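Local coordinates for CSEP0064 putative effector protein (Blumeria graminis f. sp. hordei, PDB 6FMB) that binds host plant RNA as a non-catalytic RNase homologue and inhibits the degradation of ribosomal RNA set off by ribosome-inactivating proteins, raising susceptibility to infection, at residues A[3-8]-A[12-17]; A[28-31]-A[36-39]; A[38-43]-A[48-53]; A[56-61]-A[67-72]; A[72-75]-A[80-83]. One frame throughout, in Å; residues are numbered along the deposited sequence.

Interaction 1: A[3-8]-A[12-17]; sequences AYWDCD and IPERNV
With CG of W5 beside its backbone N (chi1 -84°) and CG1 of V17 anti to its own (chi1 173°), the indole of strand 4-7 and the valine of the first helical turn are brought together at about a right angle. V17 CG1 stands over one face of the six-membered ring, a CH-pi contact 4.0 Å from its centroid, while V17 CG2 touches W5 CE3 at 3.6 Å. A branched valine suits this place because both methyls lie against the broad indole. At the ring's edge is the aliphatic CG of E14, 3.9 Å from W5 CZ3, and the extended glutamate chain runs on until its OE2 lies 3.4 Å from A3 CB. The backbones of W5 and I12 exchange two nearly straight hydrogen bonds, W5 N to I12 O at 3.1 Å and I12 N to W5 O at 2.9 Å. One water joins A3 O to E14 N. The sulfur of C7 rests on I12 CG1 at 3.5 Å and is bound in the disulfide with C93. The hairpin of strands 4-7 and 10-13 leads into helix 14-24, with strand 94-96 along the other edge of strand 4-7 and V83 against W5, C7 and V17.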
# COMPACT_ATOMS: atom_id res chain seq x y z
N ALA A 3 -3.93 15.23 5.82
CA ALA A 3 -4.22 14.59 4.54
C ALA A 3 -4.66 13.17 4.78
O ALA A 3 -4.44 12.62 5.86
CB ALA A 3 -2.97 14.61 3.67
N TYR A 4 -5.30 12.57 3.78
CA TYR A 4 -5.75 11.17 3.86
C TYR A 4 -6.03 10.65 2.47
O TYR A 4 -5.95 11.40 1.49
CB TYR A 4 -6.98 11.03 4.77
CG TYR A 4 -8.23 11.77 4.26
CD1 TYR A 4 -9.14 11.13 3.42
CD2 TYR A 4 -8.50 13.09 4.63
CE1 TYR A 4 -10.27 11.78 2.95
CE2 TYR A 4 -9.63 13.74 4.17
CZ TYR A 4 -10.51 13.09 3.33
OH TYR A 4 -11.64 13.73 2.87
N TRP A 5 -6.29 9.35 2.36
CA TRP A 5 -6.75 8.77 1.12
C TRP A 5 -8.23 8.38 1.26
O TRP A 5 -8.65 7.82 2.28
CB TRP A 5 -5.88 7.56 0.72
CG TRP A 5 -4.58 7.88 -0.04
CD1 TRP A 5 -4.38 7.79 -1.39
CD2 TRP A 5 -3.33 8.33 0.50
NE1 TRP A 5 -3.12 8.13 -1.72
CE2 TRP A 5 -2.43 8.45 -0.58
CE3 TRP A 5 -2.88 8.59 1.78
CZ2 TRP A 5 -1.14 8.85 -0.42
CZ3 TRP A 5 -1.61 8.98 1.94
CH2 TRP A 5 -0.73 9.12 0.84
N ASP A 6 -9.03 8.70 0.24
CA ASP A 6 -10.43 8.29 0.16
C ASP A 6 -10.48 7.00 -0.66
O ASP A 6 -10.25 7.03 -1.87
CB ASP A 6 -11.25 9.39 -0.51
CG ASP A 6 -12.69 8.98 -0.81
OD1 ASP A 6 -13.12 7.87 -0.45
OD2 ASP A 6 -13.42 9.81 -1.39
N CYS A 7 -10.76 5.88 0.00
CA CYS A 7 -10.91 4.59 -0.67
C CYS A 7 -12.39 4.25 -0.75
O CYS A 7 -12.94 3.70 0.19
CB CYS A 7 -10.14 3.48 0.06
SG CYS A 7 -8.34 3.59 -0.03
N ASP A 8 -13.03 4.60 -1.87
CA ASP A 8 -14.42 4.21 -2.10
C ASP A 8 -15.35 4.61 -0.93
O ASP A 8 -16.20 3.83 -0.52
CB ASP A 8 -14.43 2.68 -2.35
CG ASP A 8 -15.52 2.20 -3.30
OD1 ASP A 8 -16.35 2.98 -3.81
OD2 ASP A 8 -15.53 0.97 -3.52
N ILE A 12 -8.65 6.33 4.73
CA ILE A 12 -7.44 5.66 5.21
C ILE A 12 -6.52 6.75 5.74
O ILE A 12 -6.08 7.63 4.96
CB ILE A 12 -6.74 4.88 4.08
CG1 ILE A 12 -7.68 3.88 3.38
CG2 ILE A 12 -5.49 4.18 4.63
CD1 ILE A 12 -8.41 2.91 4.26
N PRO A 13 -6.22 6.72 7.06
CA PRO A 13 -5.36 7.74 7.61
C PRO A 13 -3.98 7.83 6.93
O PRO A 13 -3.37 6.80 6.67
CB PRO A 13 -5.18 7.28 9.08
CG PRO A 13 -6.36 6.43 9.39
CD PRO A 13 -6.71 5.78 8.09
N GLU A 14 -3.49 9.04 6.71
CA GLU A 14 -2.17 9.21 6.07
C GLU A 14 -1.04 8.48 6.83
O GLU A 14 -0.14 7.91 6.21
CB GLU A 14 -1.81 10.71 5.92
CG GLU A 14 -0.53 10.98 5.13
CD GLU A 14 0.09 12.35 5.40
OE1 GLU A 14 1.31 12.46 5.25
OE2 GLU A 14 -0.62 13.31 5.78
N ARG A 15 -1.11 8.51 8.18
CA ARG A 15 -0.03 7.89 8.96
C ARG A 15 0.03 6.38 8.75
O ARG A 15 1.11 5.77 8.86
CB ARG A 15 -0.13 8.26 10.44
CG ARG A 15 -1.18 7.55 11.28
CD ARG A 15 -1.24 8.24 12.65
NE ARG A 15 -1.85 7.46 13.73
CZ ARG A 15 -1.80 7.80 15.03
NH1 ARG A 15 -2.43 7.04 15.95
NH2 ARG A 15 -1.13 8.90 15.42
N ASN A 16 -1.13 5.77 8.45
CA ASN A 16 -1.17 4.34 8.15
C ASN A 16 -0.47 4.03 6.83
O ASN A 16 0.24 3.03 6.69
CB ASN A 16 -2.61 3.78 8.09
CG ASN A 16 -3.28 3.67 9.45
OD1 ASN A 16 -2.73 4.05 10.46
ND2 ASN A 16 -4.48 3.12 9.45
N VAL A 17 -0.67 4.90 5.83
CA VAL A 17 -0.05 4.73 4.54
C VAL A 17 1.46 4.90 4.69
O VAL A 17 2.22 4.08 4.17
CB VAL A 17 -0.65 5.70 3.49
CG1 VAL A 17 0.11 5.65 2.18
CG2 VAL A 17 -2.13 5.37 3.28
O HOH W 1 -4.99 11.27 8.37

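Interaction 2: A[28-31]-A[36-39]; sequences RKES and PATF
P36, which follows a cis peptide bond, meets the 28-31 turn with both ring and carbonyl: its CD lies 3.6 Å from R28 O, and its O accepts the N-H of E30 at 2.8 Å. That bond is bent, with an N-H...O angle of 146°, and the donor is tilted from the carbonyl plane. The same oxygen has E30 CG beside it at 3.4 Å, where the glutamate chain sets out. Lacking an N-H, a proline offers the turn just its carbonyl and a compact apolar ring, and here both are used. At A37 the methyl points away from the turn, and E30 OE1 comes within 4.2 Å of A37 CA. A water then bridges the two segments, giving a hydrogen bond to E30 OE1 and accepting one from T38 N at 2.9 Å. T38 carries the rest of the contact. Its OG1, set between the backbone N and the carbonyl carbon (chi1 65°), comes 3.5 Å from K29 CD, and its CG2 lies 3.9 Å from K29 CB. The fully extended lysine crosses the threonine at about a right angle, so methylenes do the touching while the amino group runs on past them; a long, flexible chain with a charged end suits this exposed surface. The turn itself is pinned by R28 O, which accepts from both S31 N and S31 OG on the same face of its plane. The arrangement is a type II beta turn, with E30 in the left-handed region at its third position, docked on the start of edge strand 37-39.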
# COMPACT_ATOMS: atom_id res chain seq x y z
N ARG A 28 11.51 -9.62 4.13
CA ARG A 28 11.75 -10.47 2.90
C ARG A 28 10.31 -10.77 2.14
O ARG A 28 9.23 -10.88 2.76
CB ARG A 28 12.34 -11.85 3.30
CG ARG A 28 13.64 -11.92 4.13
CD ARG A 28 13.84 -13.25 4.97
NE ARG A 28 15.02 -13.92 4.42
CZ ARG A 28 15.79 -14.90 4.86
NH1 ARG A 28 16.73 -15.16 4.00
NH2 ARG A 28 15.61 -15.71 5.89
N LYS A 29 10.44 -10.96 0.85
CA LYS A 29 9.27 -11.24 0.01
C LYS A 29 8.32 -12.28 0.63
O LYS A 29 8.73 -13.40 0.97
CB LYS A 29 9.72 -11.74 -1.37
CG LYS A 29 8.56 -12.13 -2.27
CD LYS A 29 9.00 -12.64 -3.63
CE LYS A 29 7.79 -13.14 -4.38
NZ LYS A 29 7.99 -13.60 -5.78
N GLU A 30 7.05 -11.90 0.75
CA GLU A 30 5.94 -12.76 1.19
C GLU A 30 6.14 -13.41 2.55
O GLU A 30 5.52 -14.40 2.84
CB GLU A 30 5.60 -13.80 0.09
CG GLU A 30 5.02 -13.02 -1.08
CD GLU A 30 4.56 -13.77 -2.28
OE1 GLU A 30 4.44 -13.09 -3.33
OE2 GLU A 30 4.23 -14.94 -2.20
N SER A 31 6.98 -12.82 3.39
CA SER A 31 7.36 -13.49 4.65
C SER A 31 6.60 -12.98 5.88
O SER A 31 6.70 -13.59 6.95
CB SER A 31 8.85 -13.34 4.88
OG SER A 31 9.19 -12.01 5.24
N PRO A 36 5.44 -8.69 1.87
CA PRO A 36 4.98 -8.01 0.66
C PRO A 36 5.11 -8.83 -0.62
O PRO A 36 5.95 -9.74 -0.71
CB PRO A 36 5.96 -6.82 0.57
CG PRO A 36 7.24 -7.39 1.13
CD PRO A 36 6.78 -8.24 2.27
N ALA A 37 4.30 -8.47 -1.62
CA ALA A 37 4.58 -8.90 -2.98
C ALA A 37 5.68 -7.99 -3.52
O ALA A 37 5.78 -6.81 -3.13
CB ALA A 37 3.34 -8.80 -3.87
N THR A 38 6.50 -8.51 -4.44
CA THR A 38 7.58 -7.73 -5.03
C THR A 38 7.44 -7.70 -6.55
O THR A 38 6.99 -8.67 -7.19
CB THR A 38 8.98 -8.27 -4.67
OG1 THR A 38 9.16 -9.58 -5.22
CG2 THR A 38 9.17 -8.32 -3.17
N PHE A 39 7.85 -6.58 -7.12
CA PHE A 39 7.84 -6.35 -8.57
C PHE A 39 9.22 -5.82 -8.91
O PHE A 39 9.52 -4.66 -8.65
CB PHE A 39 6.75 -5.35 -8.98
CG PHE A 39 5.37 -5.79 -8.61
CD1 PHE A 39 4.85 -5.55 -7.34
CD2 PHE A 39 4.58 -6.47 -9.53
CE1 PHE A 39 3.57 -5.97 -7.00
CE2 PHE A 39 3.29 -6.87 -9.20
CZ PHE A 39 2.80 -6.63 -7.93
O HOH W 2 5.64 -11.06 -5.54

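Interaction 3: A[38-43]-A[48-53]; sequences TFIIGS and VGEVRQ
F39 meets V51 with CB and one ring edge. Its CB lies 3.6 Å from V51 O; CG is a little farther from that oxygen; F39 CD1 approaches V51 O at 3.5 Å, in the plane of the ring. The same CD1 also meets the methyl V51 CG1 at 4.2 Å. Farther out, CE1 reaches Q53 CB at 4.4 Å. With CG beside the backbone N (chi1 -59°), the ring lies alongside strand 51-56. Phenylalanine suits the place because its flat ring can meet V51 at its edge and F45 in an edge-to-face pair. The F39 and V51 backbones are a hydrogen-bonded antiparallel pair, F39 N giving to V51 O at 2.8 Å and V51 N to F39 O. A water also donates to F39 O and G49 O where the strands part. On the other face, T38 CG2 covers one face of the R52 guanidinium, 3.9 Å from NE. The same group is held by E50 OE2, a salt bridge of 2.7 Å to R52 NE lying near the guanidinium plane, with a weaker bond to NH2. R52 NH1 binds the carbonyls of A24 and Y27. The guanidinium is therefore fixed in orientation by bonds round its rim and a methyl on its face, and its charge is probably well balanced by E50.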
# COMPACT_ATOMS: atom_id res chain seq x y z
N THR A 38 6.50 -8.51 -4.44
CA THR A 38 7.58 -7.73 -5.03
C THR A 38 7.44 -7.70 -6.55
O THR A 38 6.99 -8.67 -7.19
CB THR A 38 8.98 -8.27 -4.67
OG1 THR A 38 9.16 -9.58 -5.22
CG2 THR A 38 9.17 -8.32 -3.17
N PHE A 39 7.85 -6.58 -7.12
CA PHE A 39 7.84 -6.35 -8.57
C PHE A 39 9.22 -5.82 -8.91
O PHE A 39 9.52 -4.66 -8.65
CB PHE A 39 6.75 -5.35 -8.98
CG PHE A 39 5.37 -5.79 -8.61
CD1 PHE A 39 4.85 -5.55 -7.34
CD2 PHE A 39 4.58 -6.47 -9.53
CE1 PHE A 39 3.57 -5.97 -7.00
CE2 PHE A 39 3.29 -6.87 -9.20
CZ PHE A 39 2.80 -6.63 -7.93
N ILE A 40 10.06 -6.71 -9.45
CA ILE A 40 11.47 -6.41 -9.66
C ILE A 40 11.74 -6.02 -11.13
O ILE A 40 10.83 -5.91 -11.95
CB ILE A 40 12.37 -7.59 -9.17
CG1 ILE A 40 12.16 -8.88 -9.99
CG2 ILE A 40 12.13 -7.86 -7.68
CD1 ILE A 40 13.31 -9.87 -9.85
N ILE A 41 13.00 -5.77 -11.43
CA ILE A 41 13.42 -5.41 -12.77
C ILE A 41 12.90 -6.44 -13.79
O ILE A 41 12.94 -7.65 -13.56
CB ILE A 41 14.96 -5.21 -12.85
CG1 ILE A 41 15.37 -4.60 -14.19
CG2 ILE A 41 15.71 -6.52 -12.58
CD1 ILE A 41 16.80 -4.09 -14.19
N GLY A 42 12.38 -5.92 -14.90
CA GLY A 42 11.66 -6.71 -15.90
C GLY A 42 10.15 -6.82 -15.71
O GLY A 42 9.44 -7.22 -16.65
N SER A 43 9.64 -6.45 -14.53
CA SER A 43 8.20 -6.50 -14.25
C SER A 43 7.50 -5.30 -14.89
O SER A 43 8.13 -4.45 -15.52
CB SER A 43 7.94 -6.47 -12.74
OG SER A 43 8.18 -5.17 -12.20
N VAL A 48 10.22 2.28 -12.52
CA VAL A 48 10.23 3.08 -11.28
C VAL A 48 11.12 2.52 -10.18
O VAL A 48 11.14 3.04 -9.05
CB VAL A 48 8.81 3.40 -10.72
CG1 VAL A 48 7.95 4.04 -11.80
CG2 VAL A 48 8.11 2.18 -10.12
N GLY A 49 11.86 1.46 -10.48
CA GLY A 49 12.61 0.71 -9.45
C GLY A 49 11.72 -0.35 -8.79
O GLY A 49 10.55 -0.49 -9.14
N GLU A 50 12.28 -1.10 -7.85
CA GLU A 50 11.50 -2.16 -7.21
C GLU A 50 10.25 -1.59 -6.55
O GLU A 50 10.33 -0.59 -5.83
CB GLU A 50 12.34 -2.92 -6.17
CG GLU A 50 11.58 -4.05 -5.48
CD GLU A 50 12.44 -4.89 -4.51
OE1 GLU A 50 13.48 -5.34 -4.88
OE2 GLU A 50 12.00 -5.08 -3.38
N VAL A 51 9.11 -2.22 -6.81
CA VAL A 51 7.84 -1.85 -6.19
C VAL A 51 7.37 -3.02 -5.30
O VAL A 51 7.59 -4.19 -5.63
CB VAL A 51 6.79 -1.48 -7.27
CG1 VAL A 51 5.37 -1.42 -6.70
CG2 VAL A 51 7.15 -0.15 -7.89
N ARG A 52 6.74 -2.67 -4.19
CA ARG A 52 6.19 -3.64 -3.26
C ARG A 52 4.74 -3.32 -2.93
O ARG A 52 4.32 -2.15 -2.88
CB ARG A 52 7.04 -3.70 -1.98
CG ARG A 52 8.40 -4.32 -2.22
CD ARG A 52 9.22 -4.44 -0.95
NE ARG A 52 10.41 -5.24 -1.20
CZ ARG A 52 11.03 -5.99 -0.30
NH1 ARG A 52 10.66 -5.99 0.96
NH2 ARG A 52 12.07 -6.72 -0.69
N GLN A 53 3.98 -4.40 -2.71
CA GLN A 53 2.58 -4.35 -2.29
C GLN A 53 2.49 -4.74 -0.81
O GLN A 53 3.01 -5.79 -0.44
CB GLN A 53 1.72 -5.29 -3.12
CG GLN A 53 0.22 -5.21 -2.81
CD GLN A 53 -0.51 -6.53 -2.77
OE1 GLN A 53 0.09 -7.58 -2.84
NE2 GLN A 53 -1.83 -6.47 -2.60
O HOH W 3 10.25 -2.89 -10.69

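Interaction 4: A[56-61]-A[67-72]; sequences VEDSDA and AVKYYI
The backbones of V56 and Y70 are joined by one hydrogen bond, V56 N to Y70 O, nearly straight at the hydrogen and 3.0 Å long, although the donor stands above the carbonyl plane, 49° out of it. A water donates to V56 O at 2.9 Å and accepts from K69 N, linking the two backbones beside that bond. Among the side chains, V56 and Y70 cross at about a right angle. V56 CG1, placed between its own backbone N and carbonyl carbon (chi1 69°), presses on Y70 CB at 3.6 Å and lies 4.2 Å from I72 CG2. A beta-branched valine suits the place because this one methyl lies against both strand residues, and N16 of helix 14-24 meets its side chain too. The tyrosine ring receives V56 O at its edge, in plane. Farther along, D58 approaches the ring's outer end: its OD2 is 3.7 Å from Y70 CE2 and 3.9 Å from Y70 OH, with carboxylate and ring planes 46° apart. I12 and T10 of strand 10-13 touch both D58 and Y70. K69 sends its amino group toward the same carboxylate, NZ lying 4.3 Å from D58 OD2, too far for a salt bridge. The chemistry is thus divided: a buried apolar meeting of V56, Y70 and I72, a water linking the backbones, and beyond it a lysine whose positive charge would probably still favour the ionised form of D58 through space.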
# COMPACT_ATOMS: atom_id res chain seq x y z
N VAL A 56 -2.87 -2.31 4.15
CA VAL A 56 -3.06 -1.16 5.06
C VAL A 56 -4.48 -1.26 5.64
O VAL A 56 -5.38 -1.82 5.01
CB VAL A 56 -2.76 0.19 4.32
CG1 VAL A 56 -3.80 0.51 3.27
CG2 VAL A 56 -2.62 1.37 5.29
N GLU A 57 -4.64 -0.72 6.85
CA GLU A 57 -5.90 -0.71 7.61
C GLU A 57 -6.59 0.64 7.53
O GLU A 57 -5.93 1.66 7.36
CB GLU A 57 -5.62 -0.95 9.09
CG GLU A 57 -4.89 -2.23 9.43
CD GLU A 57 -5.78 -3.44 9.33
OE1 GLU A 57 -6.97 -3.28 8.99
OE2 GLU A 57 -5.32 -4.56 9.60
N ASP A 58 -7.90 0.63 7.70
CA ASP A 58 -8.66 1.86 7.90
C ASP A 58 -8.74 2.29 9.36
O ASP A 58 -9.21 3.38 9.65
CB ASP A 58 -10.05 1.78 7.23
CG ASP A 58 -11.01 0.79 7.90
OD1 ASP A 58 -10.83 0.42 9.07
OD2 ASP A 58 -12.02 0.42 7.25
N SER A 59 -8.27 1.45 10.28
CA SER A 59 -8.33 1.67 11.72
C SER A 59 -6.96 2.03 12.29
O SER A 59 -5.97 2.07 11.55
CB SER A 59 -8.82 0.40 12.36
OG SER A 59 -7.96 -0.66 12.05
N ASP A 60 -6.89 2.26 13.60
CA ASP A 60 -5.65 2.71 14.27
C ASP A 60 -4.71 1.53 14.58
O ASP A 60 -4.44 1.18 15.74
CB ASP A 60 -6.00 3.47 15.55
CG ASP A 60 -4.83 4.20 16.13
OD1 ASP A 60 -3.99 4.75 15.38
OD2 ASP A 60 -4.76 4.26 17.37
N ALA A 61 -4.20 0.92 13.52
CA ALA A 61 -3.42 -0.29 13.62
C ALA A 61 -2.69 -0.50 12.31
O ALA A 61 -3.07 0.06 11.29
CB ALA A 61 -4.35 -1.48 13.87
N ALA A 67 -7.72 -11.14 6.07
CA ALA A 67 -8.26 -10.51 4.87
C ALA A 67 -7.49 -9.23 4.51
O ALA A 67 -7.07 -8.48 5.40
CB ALA A 67 -9.71 -10.15 5.12
N VAL A 68 -7.27 -9.00 3.21
CA VAL A 68 -6.73 -7.73 2.70
C VAL A 68 -7.88 -6.99 2.00
O VAL A 68 -8.47 -7.50 1.07
CB VAL A 68 -5.55 -7.99 1.73
CG1 VAL A 68 -5.11 -6.72 1.01
CG2 VAL A 68 -4.39 -8.61 2.49
N LYS A 69 -8.22 -5.82 2.54
CA LYS A 69 -9.26 -4.93 2.01
C LYS A 69 -8.70 -3.69 1.31
O LYS A 69 -9.31 -3.19 0.37
CB LYS A 69 -10.17 -4.44 3.15
CG LYS A 69 -11.13 -5.48 3.71
CD LYS A 69 -11.95 -4.98 4.91
CE LYS A 69 -12.57 -3.61 4.66
NZ LYS A 69 -13.66 -3.22 5.60
N TYR A 70 -7.59 -3.16 1.85
CA TYR A 70 -6.86 -2.02 1.27
C TYR A 70 -5.38 -2.37 1.22
O TYR A 70 -4.88 -3.13 2.06
CB TYR A 70 -7.02 -0.74 2.12
CG TYR A 70 -8.46 -0.47 2.50
CD1 TYR A 70 -9.35 0.08 1.59
CD2 TYR A 70 -8.96 -0.81 3.77
CE1 TYR A 70 -10.67 0.33 1.91
CE2 TYR A 70 -10.29 -0.57 4.10
CZ TYR A 70 -11.14 -0.02 3.15
OH TYR A 70 -12.47 0.22 3.43
N TYR A 71 -4.68 -1.79 0.25
CA TYR A 71 -3.23 -2.00 0.16
C TYR A 71 -2.56 -0.84 -0.52
O TYR A 71 -3.20 -0.06 -1.22
CB TYR A 71 -2.90 -3.32 -0.57
CG TYR A 71 -3.38 -3.42 -2.01
CD1 TYR A 71 -2.58 -2.98 -3.06
CD2 TYR A 71 -4.61 -4.01 -2.32
CE1 TYR A 71 -3.00 -3.09 -4.37
CE2 TYR A 71 -5.03 -4.14 -3.64
CZ TYR A 71 -4.23 -3.66 -4.66
OH TYR A 71 -4.66 -3.78 -5.97
N ILE A 72 -1.25 -0.72 -0.31
CA ILE A 72 -0.43 0.25 -1.02
C ILE A 72 0.45 -0.45 -2.04
O ILE A 72 0.78 -1.63 -1.90
CB ILE A 72 0.42 1.11 -0.05
CG1 ILE A 72 1.61 0.35 0.55
CG2 ILE A 72 -0.46 1.67 1.07
CD1 ILE A 72 2.68 1.28 1.08
O HOH W 4 -6.62 -4.42 4.55

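Interaction 5: A[72-75]-A[80-83]; sequences ILTN and YLEV
L73 N gives its hydrogen to E82 O at 2.9 Å, the shortest bond across the antiparallel hairpin of strands 70-75 and 81-85. E82 N returns one to L73 O at 3.0 Å, and N75 N reaches Y80 O. The tyrosine ring lies along L73, pointing the same way, with Y80 CE2 3.7 Å from L73 CB; CG of Y80 turned anti to its backbone N (chi1 173°) places it there. Its hydroxyl bonds to OE1 of E82 at 2.6 Å, the carboxylate oxygen lying in the ring plane. A tyrosine suits this spot because its flank is apolar and its tip polar. On the opposite face, which looks toward helix 14-24, apolar groups meet: I72 CG2 with V83 CG2 at 4.1 Å, and L81 CD1 with both I72 CD1 and T74 CB. T74 keeps its hydroxyl satisfied by giving it to N75 O, on a lone pair, at 2.8 Å. An asparagine suits the end of the strand, its amide joining the turn to a neighbouring loop: ND2 binds S79 OG and V48 O, while OD1 accepts Y80 N at 3.1 Å in a bond straight at hydrogen (177°), with the nitrogen above the amide plane.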
# COMPACT_ATOMS: atom_id res chain seq x y z
N ILE A 72 -1.25 -0.72 -0.31
CA ILE A 72 -0.43 0.25 -1.02
C ILE A 72 0.45 -0.45 -2.04
O ILE A 72 0.78 -1.63 -1.90
CB ILE A 72 0.42 1.11 -0.05
CG1 ILE A 72 1.61 0.35 0.55
CG2 ILE A 72 -0.46 1.67 1.07
CD1 ILE A 72 2.68 1.28 1.08
N LEU A 73 0.83 0.32 -3.06
CA LEU A 73 1.97 -0.00 -3.93
C LEU A 73 2.96 1.14 -3.78
O LEU A 73 2.57 2.33 -3.85
CB LEU A 73 1.56 -0.16 -5.39
CG LEU A 73 0.57 -1.28 -5.72
CD1 LEU A 73 0.20 -1.25 -7.19
CD2 LEU A 73 1.12 -2.64 -5.38
N THR A 74 4.24 0.81 -3.58
CA THR A 74 5.26 1.83 -3.36
C THR A 74 6.63 1.37 -3.82
O THR A 74 6.92 0.17 -3.78
CB THR A 74 5.30 2.19 -1.85
OG1 THR A 74 6.11 3.35 -1.64
CG2 THR A 74 5.78 1.02 -0.96
N ASN A 75 7.48 2.31 -4.23
CA ASN A 75 8.91 2.02 -4.35
C ASN A 75 9.57 2.45 -3.01
O ASN A 75 8.89 2.90 -2.07
CB ASN A 75 9.53 2.61 -5.63
CG ASN A 75 9.46 4.11 -5.70
OD1 ASN A 75 9.07 4.77 -4.73
ND2 ASN A 75 9.84 4.67 -6.85
N TYR A 80 7.03 6.70 -6.04
CA TYR A 80 5.77 6.11 -6.50
C TYR A 80 5.02 5.65 -5.26
O TYR A 80 5.56 4.87 -4.47
CB TYR A 80 5.98 4.90 -7.44
CG TYR A 80 4.67 4.19 -7.77
CD1 TYR A 80 3.59 4.89 -8.29
CD2 TYR A 80 4.48 2.85 -7.49
CE1 TYR A 80 2.37 4.28 -8.53
CE2 TYR A 80 3.28 2.23 -7.71
CZ TYR A 80 2.22 2.94 -8.25
OH TYR A 80 1.04 2.28 -8.45
N LEU A 81 3.79 6.13 -5.08
CA LEU A 81 2.95 5.71 -3.95
C LEU A 81 1.49 5.84 -4.35
O LEU A 81 1.05 6.94 -4.69
CB LEU A 81 3.22 6.56 -2.71
CG LEU A 81 2.33 6.34 -1.49
CD1 LEU A 81 2.36 4.90 -1.00
CD2 LEU A 81 2.72 7.31 -0.38
N GLU A 82 0.76 4.72 -4.34
CA GLU A 82 -0.67 4.72 -4.57
C GLU A 82 -1.34 3.75 -3.58
O GLU A 82 -0.72 2.81 -3.10
CB GLU A 82 -1.00 4.34 -6.02
CG GLU A 82 -0.75 5.42 -7.08
CD GLU A 82 -1.19 5.04 -8.48
OE1 GLU A 82 -0.98 3.91 -8.92
OE2 GLU A 82 -1.69 5.94 -9.18
N VAL A 83 -2.61 4.02 -3.32
CA VAL A 83 -3.43 3.25 -2.40
C VAL A 83 -4.65 2.71 -3.15
O VAL A 83 -5.24 3.41 -3.98
CB VAL A 83 -3.84 4.09 -1.16
CG1 VAL A 83 -4.57 3.25 -0.10
CG2 VAL A 83 -2.61 4.78 -0.55

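How the interactions relate
Along the chain, interaction 1 comes first, then 2, 3, 4 and 5; interactions 2 and 3 share T38 and F39, and 4 and 5 share I72. The last four reach the four-stranded antiparallel sheet ordered 37-39, 51-56, 70-75, 81-85, whereas interaction 1 belongs to the small three-stranded sheet and the start of helix 14-24. Its centre is about 23 Å from that of interaction 3, on opposite sides of the molecule, but only about 10 Å from interaction 4, which it touches through the R15–D60 salt bridge and N16. V83 packs on W5 and V17, linking interactions 1 and 5. Helix and two sheets thus form one compact RNase-like body.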